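Side-chain contacts in glucokinase (Thermus thermophilus, PDB 3VOV), which phosphorylates glucose and probably other hexoses at the expense of ATP, as a zinc-containing hexokinase of the ROK family of sugar kinases: residues L128-T131 against G135-G138; P167-G172 against C176-A181; L217-A222 against W256-E261. All coordinates share one frame; numbering follows the deposited sequence. Where two conformers were deposited one is given.

Contact 1: L128-T131 against G135-G138; sequences LYLT and GIGG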
ATOM      1  N   LEU B 128       7.686   6.401 -24.925  1.00 21.36           N
ATOM      2  CA  LEU B 128       6.726   5.669 -24.149  1.00 21.44           C
ATOM      3  C   LEU B 128       5.504   6.556 -24.108  1.00 21.24           C
ATOM      4  O   LEU B 128       5.609   7.742 -23.822  1.00 20.90           O
ATOM      5  CB  LEU B 128       7.345   5.504 -22.772  1.00 23.65           C
ATOM      6  CG  LEU B 128       6.748   4.876 -21.545  1.00 27.47           C
ATOM      7  CD1 LEU B 128       5.346   5.327 -21.354  1.00 28.80           C
ATOM      8  CD2 LEU B 128       6.932   3.356 -21.508  1.00 29.11           C
ATOM      9  N   TYR B 129       4.356   5.986 -24.427  1.00 19.01           N
ATOM     10  CA  TYR B 129       3.121   6.748 -24.537  1.00 19.32           C
ATOM     11  C   TYR B 129       2.032   6.159 -23.644  1.00 17.91           C
ATOM     12  O   TYR B 129       1.847   4.940 -23.609  1.00 18.38           O
ATOM     13  CB  TYR B 129       2.668   6.683 -25.987  1.00 19.58           C
ATOM     14  CG  TYR B 129       1.307   7.265 -26.268  1.00 20.38           C
ATOM     15  CD1 TYR B 129       1.150   8.619 -26.408  1.00 17.13           C
ATOM     16  CD2 TYR B 129       0.190   6.443 -26.446  1.00 18.65           C
ATOM     17  CE1 TYR B 129      -0.094   9.182 -26.687  1.00 18.09           C
ATOM     18  CE2 TYR B 129      -1.065   6.982 -26.740  1.00 16.73           C
ATOM     19  CZ  TYR B 129      -1.186   8.374 -26.864  1.00 20.60           C
ATOM     20  OH  TYR B 129      -2.390   8.967 -27.177  1.00 21.98           O
ATOM     21  N   LEU B 130       1.316   7.025 -22.935  1.00 17.00           N
ATOM     22  CA  LEU B 130       0.188   6.591 -22.096  1.00 16.15           C
ATOM     23  C   LEU B 130      -0.998   7.414 -22.455  1.00 16.73           C
ATOM     24  O   LEU B 130      -0.868   8.616 -22.674  1.00 16.81           O
ATOM     25  CB  LEU B 130       0.516   6.821 -20.615  1.00 15.46           C
ATOM     26  CG  LEU B 130      -0.407   6.093 -19.620  1.00 17.09           C
ATOM     27  CD1 LEU B 130       0.018   4.641 -19.532  1.00 14.09           C
ATOM     28  CD2 LEU B 130      -0.350   6.779 -18.220  1.00 16.02           C
ATOM     29  N   THR B 131      -2.143   6.770 -22.603  1.00 17.36           N
ATOM     30  CA  THR B 131      -3.368   7.517 -22.865  1.00 19.26           C
ATOM     31  C   THR B 131      -4.345   7.274 -21.742  1.00 19.00           C
ATOM     32  O   THR B 131      -4.706   6.125 -21.465  1.00 18.19           O
ATOM     33  CB  THR B 131      -4.001   7.168 -24.270  1.00 19.46           C
ATOM     34  OG1 THR B 131      -5.321   7.712 -24.354  1.00 22.92           O
ATOM     35  CG2 THR B 131      -4.028   5.684 -24.498  1.00 20.27           C
ATOM     36  N   GLY B 135     -10.546   4.169 -20.238  1.00 22.15           N
ATOM     37  CA  GLY B 135      -9.555   3.241 -19.703  1.00 22.17           C
ATOM     38  C   GLY B 135      -8.162   3.882 -19.732  1.00 21.05           C
ATOM     39  O   GLY B 135      -8.018   5.041 -20.135  1.00 21.95           O
ATOM     40  N   ILE B 136      -7.139   3.158 -19.285  1.00 19.25           N
ATOM     41  CA  ILE B 136      -5.777   3.623 -19.495  1.00 18.74           C
ATOM     42  C   ILE B 136      -5.090   2.627 -20.395  1.00 18.18           C
ATOM     43  O   ILE B 136      -5.046   1.466 -20.084  1.00 17.93           O
ATOM     44  CB  ILE B 136      -4.971   3.804 -18.167  1.00 19.41           C
ATOM     45  CG1 ILE B 136      -5.414   5.110 -17.502  1.00 18.20           C
ATOM     46  CG2 ILE B 136      -3.463   3.824 -18.469  1.00 20.09           C
ATOM     47  CD1 ILE B 136      -4.875   5.378 -16.103  1.00 17.42           C
ATOM     48  N   GLY B 137      -4.548   3.102 -21.511  1.00 17.23           N
ATOM     49  CA  GLY B 137      -3.697   2.289 -22.335  1.00 17.86           C
ATOM     50  C   GLY B 137      -2.389   2.972 -22.654  1.00 18.00           C
ATOM     51  O   GLY B 137      -2.117   4.088 -22.195  1.00 17.03           O
ATOM     52  N   GLY B 138      -1.589   2.326 -23.479  1.00 17.75           N
ATOM     53  CA  GLY B 138      -0.315   2.921 -23.848  1.00 18.49           C
ATOM     54  C   GLY B 138       0.384   2.205 -24.960  1.00 18.50           C
ATOM     55  O   GLY B 138      -0.168   1.333 -25.604  1.00 18.62           O
TER

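Contact 2: P167-G172 against C176-A181; sequences PACGCG and CLEALA. With ZN (zinc ion), chain G.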
ATOM      1  N   PRO B 167      -8.070  -1.309  -5.787  1.00 19.07           N
ATOM      2  CA  PRO B 167      -9.404  -1.631  -6.325  1.00 19.46           C
ATOM      3  C   PRO B 167      -9.324  -2.550  -7.503  1.00 18.83           C
ATOM      4  O   PRO B 167      -8.408  -2.433  -8.323  1.00 19.69           O
ATOM      5  CB  PRO B 167      -9.961  -0.277  -6.788  1.00 19.43           C
ATOM      6  CG  PRO B 167      -8.969   0.754  -6.303  1.00 20.89           C
ATOM      7  CD  PRO B 167      -7.655   0.068  -6.105  1.00 19.16           C
ATOM      8  N   ALA B 168     -10.314  -3.436  -7.569  1.00 19.20           N
ATOM      9  CA  ALA B 168     -10.499  -4.449  -8.616  1.00 18.83           C
ATOM     10  C   ALA B 168     -10.389  -3.818  -9.987  1.00 18.50           C
ATOM     11  O   ALA B 168     -10.953  -2.734 -10.197  1.00 19.81           O
ATOM     12  CB  ALA B 168     -11.896  -5.092  -8.431  1.00 18.03           C
ATOM     13  N   CYS B 169      -9.673  -4.462 -10.912  1.00 17.33           N
ATOM     14  CA  CYS B 169      -9.536  -3.950 -12.270  1.00 18.87           C
ATOM     15  C   CYS B 169     -10.387  -4.770 -13.238  1.00 19.73           C
ATOM     16  O   CYS B 169     -10.649  -5.953 -12.977  1.00 19.46           O
ATOM     17  CB  CYS B 169      -8.072  -4.080 -12.739  1.00 18.68           C
ATOM     18  SG  CYS B 169      -7.712  -3.296 -14.379  1.00 20.12           S
ATOM     19  N   GLY B 170     -10.781  -4.175 -14.364  1.00 19.43           N
ATOM     20  CA  GLY B 170     -11.519  -4.966 -15.379  1.00 21.56           C
ATOM     21  C   GLY B 170     -10.702  -6.119 -15.946  1.00 21.55           C
ATOM     22  O   GLY B 170     -11.272  -7.117 -16.415  1.00 22.17           O
ATOM     23  N   CYS B 171      -9.368  -6.022 -15.875  1.00 20.94           N
ATOM     24  CA  CYS B 171      -8.509  -7.115 -16.413  1.00 20.99           C
ATOM     25  C   CYS B 171      -8.492  -8.418 -15.589  1.00 21.28           C
ATOM     26  O   CYS B 171      -8.154  -9.473 -16.112  1.00 21.49           O
ATOM     27  CB  CYS B 171      -7.091  -6.621 -16.673  1.00 21.28           C
ATOM     28  SG  CYS B 171      -6.052  -6.636 -15.196  1.00 21.16           S
ATOM     29  N   GLY B 172      -8.876  -8.347 -14.309  1.00 20.47           N
ATOM     30  CA  GLY B 172      -8.914  -9.516 -13.467  1.00 20.25           C
ATOM     31  C   GLY B 172      -7.967  -9.377 -12.276  1.00 20.99           C
ATOM     32  O   GLY B 172      -7.919 -10.264 -11.379  1.00 21.00           O
ATOM     33  N   CYS B 176      -4.168  -1.941 -10.554  1.00 16.21           N
ATOM     34  CA  CYS B 176      -3.585  -1.579 -11.844  1.00 15.87           C
ATOM     35  C   CYS B 176      -3.652  -0.085 -11.981  1.00 16.07           C
ATOM     36  O   CYS B 176      -4.573   0.549 -11.460  1.00 16.18           O
ATOM     37  CB  CYS B 176      -4.399  -2.233 -12.984  1.00 15.87           C
ATOM     38  SG  CYS B 176      -4.143  -3.969 -13.051  1.00 20.61           S
ATOM     39  N   LEU B 177      -2.729   0.500 -12.740  1.00 15.54           N
ATOM     40  CA  LEU B 177      -2.828   1.919 -13.017  1.00 16.23           C
ATOM     41  C   LEU B 177      -4.232   2.274 -13.557  1.00 16.07           C
ATOM     42  O   LEU B 177      -4.847   3.261 -13.123  1.00 14.04           O
ATOM     43  CB  LEU B 177      -1.726   2.322 -14.012  1.00 15.69           C
ATOM     44  CG  LEU B 177      -1.709   3.762 -14.520  1.00 20.06           C
ATOM     45  CD1 LEU B 177      -1.718   4.793 -13.381  1.00 19.44           C
ATOM     46  CD2 LEU B 177      -0.480   3.977 -15.472  1.00 17.36           C
ATOM     47  N   GLU B 178      -4.750   1.449 -14.483  1.00 14.89           N
ATOM     48  CA  GLU B 178      -6.086   1.726 -15.025  1.00 14.74           C
ATOM     49  C   GLU B 178      -7.125   1.825 -13.925  1.00 14.57           C
ATOM     50  O   GLU B 178      -7.954   2.740 -13.887  1.00 14.69           O
ATOM     51  CB  GLU B 178      -6.521   0.615 -15.998  1.00 14.67           C
ATOM     52  CG  GLU B 178      -7.942   0.856 -16.494  1.00 13.64           C
ATOM     53  CD  GLU B 178      -8.257   0.044 -17.744  1.00 18.25           C
ATOM     54  OE1 GLU B 178      -7.887   0.508 -18.834  1.00 17.83           O
ATOM     55  OE2 GLU B 178      -8.845  -1.060 -17.628  1.00 18.16           O
ATOM     56  N   ALA B 179      -7.097   0.852 -13.043  1.00 14.31           N
ATOM     57  CA  ALA B 179      -8.129   0.750 -12.022  1.00 15.40           C
ATOM     58  C   ALA B 179      -7.984   1.881 -10.959  1.00 15.49           C
ATOM     59  O   ALA B 179      -8.885   2.086 -10.112  1.00 14.53           O
ATOM     60  CB  ALA B 179      -8.049  -0.603 -11.361  1.00 13.81           C
ATOM     61  N   LEU B 180      -6.854   2.586 -10.993  1.00 14.45           N
ATOM     62  CA  LEU B 180      -6.614   3.664 -10.036  1.00 15.49           C
ATOM     63  C   LEU B 180      -6.936   5.025 -10.586  1.00 17.24           C
ATOM     64  O   LEU B 180      -7.297   5.931  -9.817  1.00 16.36           O
ATOM     65  CB  LEU B 180      -5.130   3.688  -9.620  1.00 15.26           C
ATOM     66  CG  LEU B 180      -4.699   2.471  -8.755  1.00 15.02           C
ATOM     67  CD1 LEU B 180      -3.152   2.484  -8.649  1.00 16.70           C
ATOM     68  CD2 LEU B 180      -5.382   2.431  -7.323  1.00 16.24           C
ATOM     69  N   ALA B 181      -6.731   5.191 -11.907  1.00 16.72           N
ATOM     70  CA  ALA B 181      -6.606   6.536 -12.484  1.00 16.57           C
ATOM     71  C   ALA B 181      -7.325   6.765 -13.808  1.00 17.39           C
ATOM     72  O   ALA B 181      -7.318   7.901 -14.334  1.00 18.17           O
ATOM     73  CB  ALA B 181      -5.114   6.899 -12.639  1.00 16.79           C
TER
HETATM   74 ZN    ZN G 401      -5.775  -4.370 -14.816  1.00 21.28          ZN
HETATM   75  O   HOH W   1     -10.576  -1.487 -15.536  1.00 19.23           O

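Contact 3: L217-A222 against W256-E261; sequences LVLQAA and WEALLE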
ATOM      1  N   LEU B 217      -9.470  13.159  -4.478  1.00 21.14           N
ATOM      2  CA  LEU B 217      -9.639  12.040  -5.402  1.00 21.56           C
ATOM      3  C   LEU B 217      -8.893  12.294  -6.709  1.00 20.94           C
ATOM      4  O   LEU B 217      -8.199  11.409  -7.230  1.00 19.73           O
ATOM      5  CB  LEU B 217     -11.166  11.917  -5.656  1.00 22.68           C
ATOM      6  CG  LEU B 217     -11.781  10.766  -6.395  1.00 24.72           C
ATOM      7  CD1 LEU B 217     -13.275  10.813  -6.095  1.00 24.07           C
ATOM      8  CD2 LEU B 217     -11.498  10.932  -7.875  1.00 22.72           C
ATOM      9  N   VAL B 218      -9.052  13.499  -7.253  1.00 20.81           N
ATOM     10  CA  VAL B 218      -8.380  13.850  -8.529  1.00 20.44           C
ATOM     11  C   VAL B 218      -6.844  13.857  -8.392  1.00 21.28           C
ATOM     12  O   VAL B 218      -6.108  13.306  -9.236  1.00 21.26           O
ATOM     13  CB  VAL B 218      -8.877  15.189  -9.090  1.00 20.73           C
ATOM     14  CG1 VAL B 218      -8.039  15.636 -10.270  1.00 19.13           C
ATOM     15  CG2 VAL B 218     -10.319  15.089  -9.539  1.00 19.69           C
ATOM     16  N   LEU B 219      -6.357  14.501  -7.332  1.00 20.25           N
ATOM     17  CA  LEU B 219      -4.918  14.572  -7.111  1.00 19.14           C
ATOM     18  C   LEU B 219      -4.281  13.214  -6.857  1.00 18.22           C
ATOM     19  O   LEU B 219      -3.144  13.002  -7.253  1.00 18.39           O
ATOM     20  CB  LEU B 219      -4.582  15.538  -5.949  1.00 18.82           C
ATOM     21  CG  LEU B 219      -4.928  17.003  -6.175  1.00 20.27           C
ATOM     22  CD1 LEU B 219      -4.619  17.833  -4.897  1.00 22.32           C
ATOM     23  CD2 LEU B 219      -4.237  17.583  -7.374  1.00 22.66           C
ATOM     24  N   GLN B 220      -4.971  12.333  -6.140  1.00 18.24           N
ATOM     25  CA  GLN B 220      -4.466  10.993  -5.905  1.00 19.08           C
ATOM     26  C   GLN B 220      -4.310  10.232  -7.232  1.00 18.55           C
ATOM     27  O   GLN B 220      -3.312   9.546  -7.448  1.00 17.01           O
ATOM     28  CB  GLN B 220      -5.356  10.212  -4.928  1.00 19.41           C
ATOM     29  CG  GLN B 220      -5.079   8.701  -4.955  1.00 20.22           C
ATOM     30  CD  GLN B 220      -5.828   7.925  -3.868  1.00 21.32           C
ATOM     31  OE1 GLN B 220      -6.577   6.973  -4.151  1.00 23.39           O
ATOM     32  NE2 GLN B 220      -5.626   8.323  -2.629  1.00 18.54           N
ATOM     33  N   ALA B 221      -5.300  10.380  -8.114  1.00 17.51           N
ATOM     34  CA  ALA B 221      -5.254   9.739  -9.446  1.00 17.35           C
ATOM     35  C   ALA B 221      -4.126  10.321 -10.271  1.00 17.08           C
ATOM     36  O   ALA B 221      -3.385   9.595 -10.944  1.00 17.93           O
ATOM     37  CB  ALA B 221      -6.598   9.948 -10.174  1.00 15.82           C
ATOM     38  N   ALA B 222      -3.992  11.654 -10.260  1.00 17.95           N
ATOM     39  CA  ALA B 222      -2.847  12.306 -10.940  1.00 16.49           C
ATOM     40  C   ALA B 222      -1.476  11.790 -10.465  1.00 16.40           C
ATOM     41  O   ALA B 222      -0.594  11.498 -11.287  1.00 16.95           O
ATOM     42  CB  ALA B 222      -2.932  13.888 -10.802  1.00 16.83           C
ATOM     43  N   TRP B 256      -2.405  18.236 -13.833  1.00 24.43           N
ATOM     44  CA  TRP B 256      -1.140  18.134 -14.535  1.00 24.77           C
ATOM     45  C   TRP B 256       0.036  18.467 -13.624  1.00 24.67           C
ATOM     46  O   TRP B 256       1.060  17.756 -13.632  1.00 22.86           O
ATOM     47  CB  TRP B 256      -1.158  18.985 -15.803  1.00 25.50           C
ATOM     48  CG  TRP B 256      -0.224  18.441 -16.819  1.00 29.58           C
ATOM     49  CD1 TRP B 256       1.140  18.657 -16.884  1.00 31.77           C
ATOM     50  CD2 TRP B 256      -0.536  17.520 -17.886  1.00 30.93           C
ATOM     51  NE1 TRP B 256       1.673  17.950 -17.947  1.00 33.95           N
ATOM     52  CE2 TRP B 256       0.675  17.236 -18.562  1.00 31.31           C
ATOM     53  CE3 TRP B 256      -1.726  16.949 -18.367  1.00 31.64           C
ATOM     54  CZ2 TRP B 256       0.732  16.389 -19.673  1.00 31.56           C
ATOM     55  CZ3 TRP B 256      -1.663  16.110 -19.489  1.00 26.63           C
ATOM     56  CH2 TRP B 256      -0.450  15.839 -20.113  1.00 29.52           C
ATOM     57  N   GLU B 257      -0.122  19.486 -12.774  1.00 23.81           N
ATOM     58  CA  GLU B 257       0.944  19.846 -11.838  1.00 24.96           C
ATOM     59  C   GLU B 257       1.267  18.710 -10.849  1.00 23.19           C
ATOM     60  O   GLU B 257       2.437  18.408 -10.595  1.00 23.53           O
ATOM     61  CB  GLU B 257       0.599  21.138 -11.057  1.00 26.05           C
ATOM     62  CG  GLU B 257       0.279  22.343 -11.978  1.00 31.87           C
ATOM     63  CD  GLU B 257      -0.431  23.554 -11.273  1.00 38.86           C
ATOM     64  OE1 GLU B 257      -1.045  23.429 -10.170  1.00 40.47           O
ATOM     65  OE2 GLU B 257      -0.383  24.656 -11.880  1.00 43.99           O
ATOM     66  N   ALA B 258       0.221  18.105 -10.282  1.00 20.85           N
ATOM     67  CA  ALA B 258       0.371  17.050  -9.290  1.00 19.00           C
ATOM     68  C   ALA B 258       0.975  15.827  -9.948  1.00 17.71           C
ATOM     69  O   ALA B 258       1.796  15.176  -9.376  1.00 16.86           O
ATOM     70  CB  ALA B 258      -0.959  16.721  -8.656  1.00 18.35           C
ATOM     71  N   LEU B 259       0.585  15.537 -11.177  1.00 17.82           N
ATOM     72  CA  LEU B 259       1.122  14.403 -11.893  1.00 18.39           C
ATOM     73  C   LEU B 259       2.626  14.580 -12.151  1.00 19.04           C
ATOM     74  O   LEU B 259       3.425  13.685 -11.936  1.00 18.45           O
ATOM     75  CB  LEU B 259       0.384  14.299 -13.218  1.00 18.49           C
ATOM     76  CG  LEU B 259       0.624  13.109 -14.103  1.00 19.24           C
ATOM     77  CD1 LEU B 259      -0.661  12.980 -14.988  1.00 19.43           C
ATOM     78  CD2 LEU B 259       1.866  13.333 -14.961  1.00 21.06           C
ATOM     79  N   LEU B 260       2.990  15.728 -12.681  1.00 20.14           N
ATOM     80  CA  LEU B 260       4.380  16.039 -12.954  1.00 21.94           C
ATOM     81  C   LEU B 260       5.240  16.023 -11.701  1.00 21.44           C
ATOM     82  O   LEU B 260       6.375  15.571 -11.736  1.00 20.66           O
ATOM     83  CB  LEU B 260       4.448  17.437 -13.538  1.00 23.12           C
ATOM     84  CG  LEU B 260       4.343  17.564 -15.024  1.00 28.37           C
ATOM     85  CD1 LEU B 260       4.467  19.081 -15.323  1.00 32.61           C
ATOM     86  CD2 LEU B 260       5.567  16.786 -15.573  1.00 33.19           C
ATOM     87  N   GLU B 261       4.695  16.537 -10.598  1.00 21.64           N
ATOM     88  CA  GLU B 261       5.430  16.518  -9.334  0.50 21.66           C
ATOM     89  C   GLU B 261       5.668  15.067  -8.856  1.00 21.59           C
ATOM     90  O   GLU B 261       6.785  14.735  -8.423  1.00 19.85           O
ATOM     91  CB  GLU B 261       4.732  17.386  -8.275  0.50 21.36           C
ATOM     92  CG  GLU B 261       5.403  17.403  -6.872  0.50 22.81           C
ATOM     93  CD  GLU B 261       6.841  17.953  -6.841  0.50 23.66           C
ATOM     94  OE1 GLU B 261       7.514  17.731  -5.800  0.50 24.91           O
ATOM     95  OE2 GLU B 261       7.303  18.582  -7.829  0.50 21.45           O
TER

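Contact 1: L128-T131 against G135-G138
Leu130 and Ile136 meet on one side of a two-stranded ladder, their branches crossing at a slant with Leu130 CD1 3.7 Å from Ile136 CG2. Because Leu130 CG stands anti to its own nitrogen (chi1 -165°), the branched end reaches toward the neighbouring strand, and CD1 also rests 3.5 Å from Gly137 O. Beneath the pair lie Leu177 of helix 177-181 and, under Leu130, Val225 and Leu229 of helix 212-236. With an alanine in place of Leu130, Ile136 CG2 would lose its partner on this strand, and a gap would probably open over Val225 and Leu229.

Thr131 serves the other face. Its methyl CG2 leans over the neighbouring strand, 3.4 Å from Gly137 O, and Gly137 offers no side chain to oppose it. The two residues form a hydrogen-bonded antiparallel pair: Thr131 N reaches Gly137 O at 2.7 Å, almost straight at 172° although the donor is tilted from the carbonyl plane, while Gly137 N returns a bond of 3.0 Å to Thr131 O. Next along, Leu130 and Gly138 form a non-hydrogen-bonded pair, and there Gly138 CA comes to 3.0 Å from Tyr129 O; a beta carbon on Gly138 would collide with that oxygen. The strands run at 158° to each other, and the short connection between them makes this a beta hairpin within a mixed sheet, in the actin-like ATPase fold of the ROK kinases.

Contact 2: P167-G172 against C176-A181
Pro167 opens the contact by setting its ring at about a right angle to the side chain of Leu180, with CD 3.5 Å from Leu180 CD2, tighter than usual van der Waals contact. Its carbonyl oxygen faces the methyl of Ala179. Ala168 turns its own methyl away from the helix and packs on Ala193 of a second subunit.

Cys169 divides its side chain between packing and metal binding. CB lies 3.7 Å from Ala179 CB, while SG, anti to the backbone nitrogen (chi1 -173°), binds the zinc ion at 2.3 Å. Cys171 SG and Cys176 SG bind the same ion, and His159 ND1 is the fourth ligand. The site is a zinc centre of three cysteines and one histidine, consistent with the cysteine-rich zinc motif known in ROK proteins; here Cys169 and Cys171 come from one loop and Cys176 from the N-cap position of helix 177-181. Cys169 also begins a type I beta turn ending at Gly172, inside which Cys171 N donates a nearly straight bond (175°) to Cys169 SG, a second-shell interaction that would be expected to temper the charge on the thiolate.

Gly170 N donates to a water, 2.9 Å away, which donates to Glu178 OE2; the other carboxylate oxygen, OE1, accepts a hydrogen bond from Ile136 N. Cys171 SG, set between its backbone nitrogen and carbonyl carbon (chi1 83°), lies 2.3 Å from zinc and 3.9 Å from Cys176 SG, and Cys171 also packs on Trp270 of a third subunit. Gly172 completes the turn with a positive phi, a conformation suited to glycine.

Contact 3: L217-A222 against W256-E261
Ala222 and Ala258 bring together helices 212-236 and 253-265, a helix-helix packing in the alpha/beta fold of the actin-like ATPase clan. The two segments run in broadly the same direction at 38°, and their axes approach to 8.3 Å, consistent with the small alanine side chains at the interface. Ala222, which loses the most surface of any residue here, points its methyl between two successive residues of the other helix: CB lies 4.1 Å from Ala258 CB and equally far from Leu259 CB.

Ala258 receives a second neighbour at its methyl. Leu219, one turn before Ala222, has CG anti to its carbonyl carbon (chi1 -65°), and its CD2 reaches over to 3.6 Å from Ala258 CB at the more open margin of the interface. Phe207 of helix 200-208 also packs on Leu219.

Leu259, buried beside Ala222, also meets Leu243 of strand 240-244, joining the helix pair to the sheet. Its CB and CG both lie beside the backbone oxygen of Ala222, and Leu259 CA makes a CA-H...O contact with Ala222 O at 3.4 Å, with an angle of 136° at the hydrogen.

In the fold
Contacts 1 and 2 are joined directly, their centres 13 Å apart: the Ile136-Glu178 hydrogen bond (N to OE1, 2.8 Å) ties the hairpin to the helix that follows the zinc loop. Ile136 CD1 also packs 3.7 Å from Leu177 O, and the Ile136 side chain is about 9 Å from the zinc ion. Contact 2 meets contact 3 where Ala181 CB packs 3.6 Å from Ala221 O; their centres are about 17 Å apart, and both touch the second subunit. Contacts 1 and 3 do not touch, their nearest atoms being about 7 Å apart. Helix 177-181 lies between strand 136-142 and helix 212-236, touching both, whereas contact 3 lies away from the zinc site of contact 2.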